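Local coordinates for N-terminal acetyltransferase B complex subunit MDM20 (Candida albicans, PDB 5K04), which probably serves as the non-catalytic, helical-repeat auxiliary subunit of the NatB complex, which acetylates the N-termini of proteins, at residues Leu427-Pro430 with Ile431-Leu435; Ser152-Leu155 with Leu156-Gly160; Val596-Lys599 with Ile600-Asn603. One frame throughout, in Å; residues are numbered along the deposited sequence.

Interaction 1 of 3, residues Leu427-Pro430 with Ile431-Leu435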
loop_
_atom_site.group_PDB
_atom_site.type_symbol
_atom_site.label_atom_id
_atom_site.label_comp_id
_atom_site.label_asym_id
_atom_site.label_seq_id
_atom_site.Cartn_x
_atom_site.Cartn_y
_atom_site.Cartn_z
ATOM N N LEU A 427 -18.557 14.992 4.599
ATOM C CA LEU A 427 -18.590 14.286 5.878
ATOM C C LEU A 427 -17.629 13.107 5.962
ATOM O O LEU A 427 -17.600 12.412 6.988
ATOM C CB LEU A 427 -20.015 13.786 6.160
ATOM C CG LEU A 427 -21.142 14.817 6.078
ATOM C CD1 LEU A 427 -22.497 14.152 6.332
ATOM C CD2 LEU A 427 -20.897 15.995 7.047
ATOM N N ILE A 428 -16.850 12.857 4.920
ATOM C CA ILE A 428 -15.962 11.699 4.904
ATOM C C ILE A 428 -14.610 12.014 5.549
ATOM O O ILE A 428 -14.114 11.245 6.378
ATOM C CB ILE A 428 -15.819 11.216 3.446
ATOM C CG1 ILE A 428 -17.189 10.745 2.914
ATOM C CG2 ILE A 428 -14.743 10.169 3.330
ATOM C CD1 ILE A 428 -17.158 10.248 1.474
ATOM N N PHE A 429 -14.010 13.154 5.193
ATOM C CA PHE A 429 -12.701 13.532 5.726
ATOM C C PHE A 429 -12.612 13.508 7.246
ATOM O O PHE A 429 -11.561 13.090 7.766
ATOM C CB PHE A 429 -12.316 14.932 5.209
ATOM C CG PHE A 429 -11.273 14.904 4.137
ATOM C CD1 PHE A 429 -9.988 14.453 4.412
ATOM C CD2 PHE A 429 -11.572 15.322 2.845
ATOM C CE1 PHE A 429 -9.018 14.412 3.408
ATOM C CE2 PHE A 429 -10.610 15.299 1.837
ATOM C CZ PHE A 429 -9.332 14.844 2.119
ATOM N N PRO A 430 -13.616 13.951 8.006
ATOM C CA PRO A 430 -13.481 13.871 9.472
ATOM C C PRO A 430 -13.300 12.445 9.980
ATOM O O PRO A 430 -12.551 12.212 10.937
ATOM C CB PRO A 430 -14.789 14.508 9.971
ATOM C CG PRO A 430 -15.176 15.475 8.863
ATOM C CD PRO A 430 -14.825 14.707 7.604
ATOM N N ILE A 431 -13.941 11.476 9.325
ATOM C CA ILE A 431 -13.822 10.077 9.729
ATOM C C ILE A 431 -12.441 9.538 9.388
ATOM O O ILE A 431 -11.765 8.936 10.233
ATOM C CB ILE A 431 -14.928 9.248 9.058
ATOM C CG1 ILE A 431 -16.302 9.814 9.444
ATOM C CG2 ILE A 431 -14.807 7.787 9.439
ATOM C CD1 ILE A 431 -17.419 9.327 8.562
ATOM N N TYR A 432 -12.017 9.749 8.139
ATOM C CA TYR A 432 -10.686 9.365 7.656
ATOM C C TYR A 432 -9.587 9.896 8.565
ATOM O O TYR A 432 -8.679 9.155 8.969
ATOM C CB TYR A 432 -10.514 9.902 6.229
ATOM C CG TYR A 432 -9.268 9.493 5.456
ATOM C CD1 TYR A 432 -8.069 10.191 5.577
ATOM C CD2 TYR A 432 -9.313 8.434 4.563
ATOM C CE1 TYR A 432 -6.934 9.818 4.833
ATOM C CE2 TYR A 432 -8.194 8.054 3.825
ATOM C CZ TYR A 432 -7.012 8.746 3.960
ATOM O OH TYR A 432 -5.916 8.344 3.213
ATOM N N ASN A 433 -9.677 11.182 8.922
ATOM C CA ASN A 433 -8.679 11.799 9.797
ATOM C C ASN A 433 -8.791 11.324 11.246
ATOM O O ASN A 433 -7.786 11.310 11.963
ATOM C CB ASN A 433 -8.817 13.316 9.739
ATOM C CG ASN A 433 -8.413 13.887 8.397
ATOM O OD1 ASN A 433 -7.617 13.300 7.670
ATOM N ND2 ASN A 433 -8.953 15.054 8.071
ATOM N N GLY A 434 -9.999 10.982 11.713
ATOM C CA GLY A 434 -10.143 10.409 13.042
ATOM C C GLY A 434 -9.549 9.015 13.168
ATOM O O GLY A 434 -9.318 8.544 14.288
ATOM N N LEU A 435 -9.304 8.346 12.036
ATOM C CA LEU A 435 -8.607 7.065 12.002
ATOM C C LEU A 435 -7.091 7.230 11.998
ATOM O O LEU A 435 -6.365 6.226 12.063
ATOM C CB LEU A 435 -9.048 6.268 10.774
ATOM C CG LEU A 435 -10.376 5.508 10.920
ATOM C CD1 LEU A 435 -10.882 5.017 9.572
ATOM C CD2 LEU A 435 -10.214 4.336 11.868
#

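Interaction 2 of 3, residues Ser152-Leu155 with Leu156-Gly160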
loop_
_atom_site.group_PDB
_atom_site.type_symbol
_atom_site.label_atom_id
_atom_site.label_comp_id
_atom_site.label_asym_id
_atom_site.label_seq_id
_atom_site.Cartn_x
_atom_site.Cartn_y
_atom_site.Cartn_z
ATOM N N SER A 152 22.011 -9.940 -8.028
ATOM C CA SER A 152 21.396 -9.331 -9.201
ATOM C C SER A 152 20.995 -10.379 -10.232
ATOM O O SER A 152 20.109 -10.112 -11.050
ATOM C CB SER A 152 22.344 -8.300 -9.823
ATOM O OG SER A 152 23.469 -8.912 -10.438
ATOM N N PHE A 153 21.624 -11.563 -10.207
ATOM C CA PHE A 153 21.226 -12.633 -11.121
ATOM C C PHE A 153 19.903 -13.250 -10.706
ATOM O O PHE A 153 19.093 -13.633 -11.559
ATOM C CB PHE A 153 22.301 -13.712 -11.185
ATOM C CG PHE A 153 23.431 -13.372 -12.093
ATOM C CD1 PHE A 153 23.248 -13.349 -13.465
ATOM C CD2 PHE A 153 24.677 -13.040 -11.577
ATOM C CE1 PHE A 153 24.296 -13.004 -14.327
ATOM C CE2 PHE A 153 25.730 -12.703 -12.419
ATOM C CZ PHE A 153 25.542 -12.685 -13.802
ATOM N N HIS A 154 19.676 -13.349 -9.400
ATOM C CA HIS A 154 18.362 -13.717 -8.892
ATOM C C HIS A 154 17.299 -12.702 -9.299
ATOM O O HIS A 154 16.195 -13.080 -9.710
ATOM C CB HIS A 154 18.403 -13.833 -7.374
ATOM C CG HIS A 154 17.047 -13.816 -6.756
ATOM N ND1 HIS A 154 16.129 -14.822 -6.960
ATOM C CD2 HIS A 154 16.438 -12.904 -5.966
ATOM C CE1 HIS A 154 15.020 -14.543 -6.303
ATOM N NE2 HIS A 154 15.181 -13.383 -5.692
ATOM N N LEU A 155 17.600 -11.403 -9.145
ATOM C CA LEU A 155 16.672 -10.356 -9.560
ATOM C C LEU A 155 16.270 -10.522 -11.016
ATOM O O LEU A 155 15.084 -10.422 -11.355
ATOM C CB LEU A 155 17.297 -8.986 -9.348
ATOM C CG LEU A 155 17.528 -8.552 -7.898
ATOM C CD1 LEU A 155 18.016 -7.101 -7.902
ATOM C CD2 LEU A 155 16.244 -8.706 -7.036
ATOM N N LEU A 156 17.256 -10.785 -11.885
ATOM C CA LEU A 156 16.994 -10.994 -13.308
ATOM C C LEU A 156 16.124 -12.218 -13.528
ATOM O O LEU A 156 15.180 -12.187 -14.324
ATOM C CB LEU A 156 18.309 -11.176 -14.064
ATOM C CG LEU A 156 19.114 -9.969 -14.487
ATOM C CD1 LEU A 156 20.441 -10.442 -15.084
ATOM C CD2 LEU A 156 18.307 -9.148 -15.491
ATOM N N LEU A 157 16.447 -13.315 -12.834
ATOM C CA LEU A 157 15.677 -14.552 -12.939
ATOM C C LEU A 157 14.208 -14.345 -12.609
ATOM O O LEU A 157 13.371 -15.168 -13.003
ATOM C CB LEU A 157 16.260 -15.609 -12.004
ATOM C CG LEU A 157 17.509 -16.299 -12.529
ATOM C CD1 LEU A 157 18.167 -17.122 -11.433
ATOM C CD2 LEU A 157 17.120 -17.162 -13.705
ATOM N N GLN A 158 13.883 -13.267 -11.890
ATOM C CA GLN A 158 12.518 -12.961 -11.502
ATOM C C GLN A 158 11.780 -12.212 -12.595
ATOM O O GLN A 158 10.754 -11.585 -12.320
ATOM C CB GLN A 158 12.498 -12.153 -10.192
ATOM C CG GLN A 158 13.153 -12.827 -9.001
ATOM C CD GLN A 158 12.703 -14.244 -8.854
ATOM O OE1 GLN A 158 13.488 -15.183 -8.994
ATOM N NE2 GLN A 158 11.416 -14.421 -8.650
ATOM N N GLU A 159 12.287 -12.234 -13.821
ATOM C CA GLU A 159 11.649 -11.505 -14.914
ATOM C C GLU A 159 11.165 -12.386 -16.058
ATOM O O GLU A 159 10.185 -12.022 -16.712
ATOM C CB GLU A 159 12.590 -10.417 -15.451
ATOM C CG GLU A 159 12.871 -9.342 -14.402
ATOM C CD GLU A 159 13.443 -8.065 -14.992
ATOM O OE1 GLU A 159 14.320 -8.148 -15.880
ATOM O OE2 GLU A 159 13.004 -6.972 -14.565
ATOM N N GLY A 160 11.800 -13.521 -16.316
ATOM C CA GLY A 160 11.218 -14.547 -17.157
ATOM C C GLY A 160 11.768 -14.739 -18.569
ATOM O O GLY A 160 11.078 -15.352 -19.398
#

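Interaction 3 of 3, residues Val596-Lys599 with Ile600-Asn603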
loop_
_atom_site.group_PDB
_atom_site.type_symbol
_atom_site.label_atom_id
_atom_site.label_comp_id
_atom_site.label_asym_id
_atom_site.label_seq_id
_atom_site.Cartn_x
_atom_site.Cartn_y
_atom_site.Cartn_z
ATOM N N VAL A 596 -2.986 8.697 -27.433
ATOM C CA VAL A 596 -3.182 7.908 -26.221
ATOM C C VAL A 596 -4.579 8.154 -25.660
ATOM O O VAL A 596 -5.306 7.212 -25.318
ATOM C CB VAL A 596 -2.082 8.232 -25.193
ATOM C CG1 VAL A 596 -2.352 7.534 -23.887
ATOM C CG2 VAL A 596 -0.718 7.824 -25.739
ATOM N N PHE A 597 -4.980 9.426 -25.589
ATOM C CA PHE A 597 -6.301 9.794 -25.086
ATOM C C PHE A 597 -7.395 9.049 -25.839
ATOM O O PHE A 597 -8.319 8.489 -25.240
ATOM C CB PHE A 597 -6.489 11.312 -25.227
ATOM C CG PHE A 597 -7.697 11.861 -24.498
ATOM C CD1 PHE A 597 -8.974 11.728 -25.021
ATOM C CD2 PHE A 597 -7.543 12.526 -23.305
ATOM C CE1 PHE A 597 -10.076 12.241 -24.351
ATOM C CE2 PHE A 597 -8.637 13.038 -22.625
ATOM C CZ PHE A 597 -9.905 12.892 -23.151
ATOM N N ASN A 598 -7.299 9.034 -27.163
ATOM C CA ASN A 598 -8.369 8.483 -27.984
ATOM C C ASN A 598 -8.396 6.953 -27.948
ATOM O O ASN A 598 -9.473 6.353 -28.037
ATOM C CB ASN A 598 -8.214 9.014 -29.409
ATOM C CG ASN A 598 -9.304 8.544 -30.323
ATOM O OD1 ASN A 598 -10.485 8.790 -30.086
ATOM N ND2 ASN A 598 -8.913 7.863 -31.383
ATOM N N LYS A 599 -7.228 6.309 -27.806
ATOM C CA LYS A 599 -7.189 4.862 -27.617
ATOM C C LYS A 599 -7.847 4.458 -26.298
ATOM O O LYS A 599 -8.549 3.444 -26.227
ATOM C CB LYS A 599 -5.738 4.376 -27.663
ATOM C CG LYS A 599 -5.589 2.872 -27.901
ATOM C CD LYS A 599 -4.127 2.452 -27.977
ATOM C CE LYS A 599 -3.944 1.225 -28.870
ATOM N NZ LYS A 599 -4.802 0.075 -28.459
ATOM N N ILE A 600 -7.636 5.253 -25.250
ATOM C CA ILE A 600 -8.193 4.954 -23.938
ATOM C C ILE A 600 -9.709 5.141 -23.925
ATOM O O ILE A 600 -10.441 4.292 -23.405
ATOM C CB ILE A 600 -7.501 5.820 -22.876
ATOM C CG1 ILE A 600 -6.019 5.440 -22.812
ATOM C CG2 ILE A 600 -8.175 5.662 -21.529
ATOM C CD1 ILE A 600 -5.177 6.436 -22.074
ATOM N N THR A 601 -10.205 6.259 -24.488
ATOM C CA THR A 601 -11.655 6.462 -24.562
ATOM C C THR A 601 -12.323 5.406 -25.433
ATOM O O THR A 601 -13.486 5.066 -25.212
ATOM C CB THR A 601 -12.005 7.860 -25.098
ATOM O OG1 THR A 601 -11.456 8.038 -26.412
ATOM C CG2 THR A 601 -11.489 8.936 -24.182
ATOM N N SER A 602 -11.610 4.882 -26.429
ATOM C CA SER A 602 -12.182 3.847 -27.286
ATOM C C SER A 602 -12.489 2.555 -26.528
ATOM O O SER A 602 -13.266 1.734 -27.019
ATOM C CB SER A 602 -11.230 3.559 -28.444
ATOM O OG SER A 602 -11.041 4.715 -29.244
ATOM N N ASN A 603 -11.911 2.359 -25.337
ATOM C CA ASN A 603 -12.046 1.100 -24.604
ATOM C C ASN A 603 -12.363 1.330 -23.127
ATOM O O ASN A 603 -11.981 0.522 -22.276
ATOM C CB ASN A 603 -10.770 0.267 -24.733
ATOM C CG ASN A 603 -10.432 -0.078 -26.183
ATOM O OD1 ASN A 603 -11.002 -1.005 -26.769
ATOM N ND2 ASN A 603 -9.497 0.674 -26.766
#

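Interaction 1 of 3, residues Leu427-Pro430 with Ile431-Leu435
I428 O takes the backbone N-H of Y432 at 3.1 Å (N to O) in a nearly straight bond of 172°, and the N-H of I431 adds only a weak, bent bond to the same oxygen. This is the opening turn of the short helix 429-434, within the TPR-clan region shared by non-catalytic NatB subunits. The pattern then runs on as N433 N to F429 O and G434 N to P430 O, both 2.9 Å. P430 suits a first turn, where a residue without an N-H costs the helix no bond.

Among the side chains, I431 reaches back along the chain: its CG1 branch stands beside its own backbone N (chi1 -58°), which leads CD1 to the carbonyl oxygen L427 O at 3.5 Å. Beyond the turn, I431 packs on L415 of helix 409-419, while the buried F429 lies against N458 and A461 of helix 456-485. Y432 turns its ring away from the first residues, and its OH is hydrogen-bonded to H442. Where the exposed N433 meets the buried F429, amide and ring cross with their planes 40° apart, N433 ND2 lying 3.8 Å from F429 CD1.

Interaction 2 of 3, residues Ser152-Leu155 with Leu156-Gly160
Two carbonyls converge on one N-H at the end of this helix: Q158 N donates to L155 O at 3.1 Å and, weakly, to H154 O at 3.2 Å. The bond to L155 O arrives from above the carbonyl plane, 66° out of it, as the chain leaves the regular alpha-helical pattern of the preceding turn. That pattern is still intact one step earlier, where L157 N meets F153 O at 3.0 Å. The case illustrates a helix C-terminus at which the i-to-i+4 bond weakens and an i-to-i+3 bond takes over.

The same Q158 also uses its side chain. With CG beside its own backbone N (chi1 -59°), it lays CG over one face of the H154 imidazole, a CH-pi contact of 4.0 Å to the ring centroid, displaced toward the rim. The bend at the next bond then carries the amide back, its plane 33° from that of the ring, so that Q158 OE1 lies 3.2 Å from H154 CE1. H154 NE2 is hydrogen-bonded to E493, so one end of the ring is tethered while Q158 covers a face. On another side of the helix, F153 CD1 and L156 CD1 make a looser apolar contact at 4.4 Å.

Helix 143-157 itself packs among several others: S152 and L156 rest on helix 126-138, F153 and L157 on helix 162-177, and L155 on I496 of helix 489-503, the helix that also supplies E493.

Interaction 3 of 3, residues Val596-Lys599 with Ile600-Asn603
V596 and I600 lie side by side and point the same way, one turn apart on helix 591-601, with V596 CG1 3.5 Å from I600 CD1. They show how an i, i+4 pair forms a small apolar ridge. I600 also rests on V572, K575 and L579 of helix 571-584. F597 and T601 instead cross at a slant, T601 CG2 coming to 3.6 Å from F597 CE1. The buried F597 ring, carried anti to its backbone N (chi1 -169°), also packs against helices 571-584 and 608-625.

N598 and T601 meet at about a right angle, and the bond here runs to the backbone rather than between the side chains. With chi1 near 60°, T601 OG1 is set between its own backbone N and carbonyl carbon, from where it donates to N598 O at 3.1 Å. S602 approaches that oxygen with both its groups: OG at 2.6 Å and N at 3.1 Å. Next along the chain, N603 ND2 donates to K599 O at 3.0 Å, lying in the carbonyl plane.

Three donors thus grip N598 O, and a side-chain amide serves K599 O. Near a helix C-terminus, where carbonyls run short of partners from later backbone N-H groups, short polar side chains supply hydrogen bonds of their own, while the aliphatic and aromatic groups bind the helix to its neighbours.

Along the chain the order is interaction 2, interaction 1, interaction 3, and no two share a helix: they sit on helices 143-157, 429-434 and 591-601. Their centres are well separated, about 43 Å between interactions 1 and 2, about 35 Å between 1 and 3, and about 34 Å between 2 and 3, with none touching. Interactions 1 and 2 fall on opposite sides of the chain's centre. Interaction 1 illustrates how a helix begins; interactions 2 and 3 lie where helices finish. The three contacts are separate local turns of an all-helical subunit, consistent with a TPR-like scaffold for the complex.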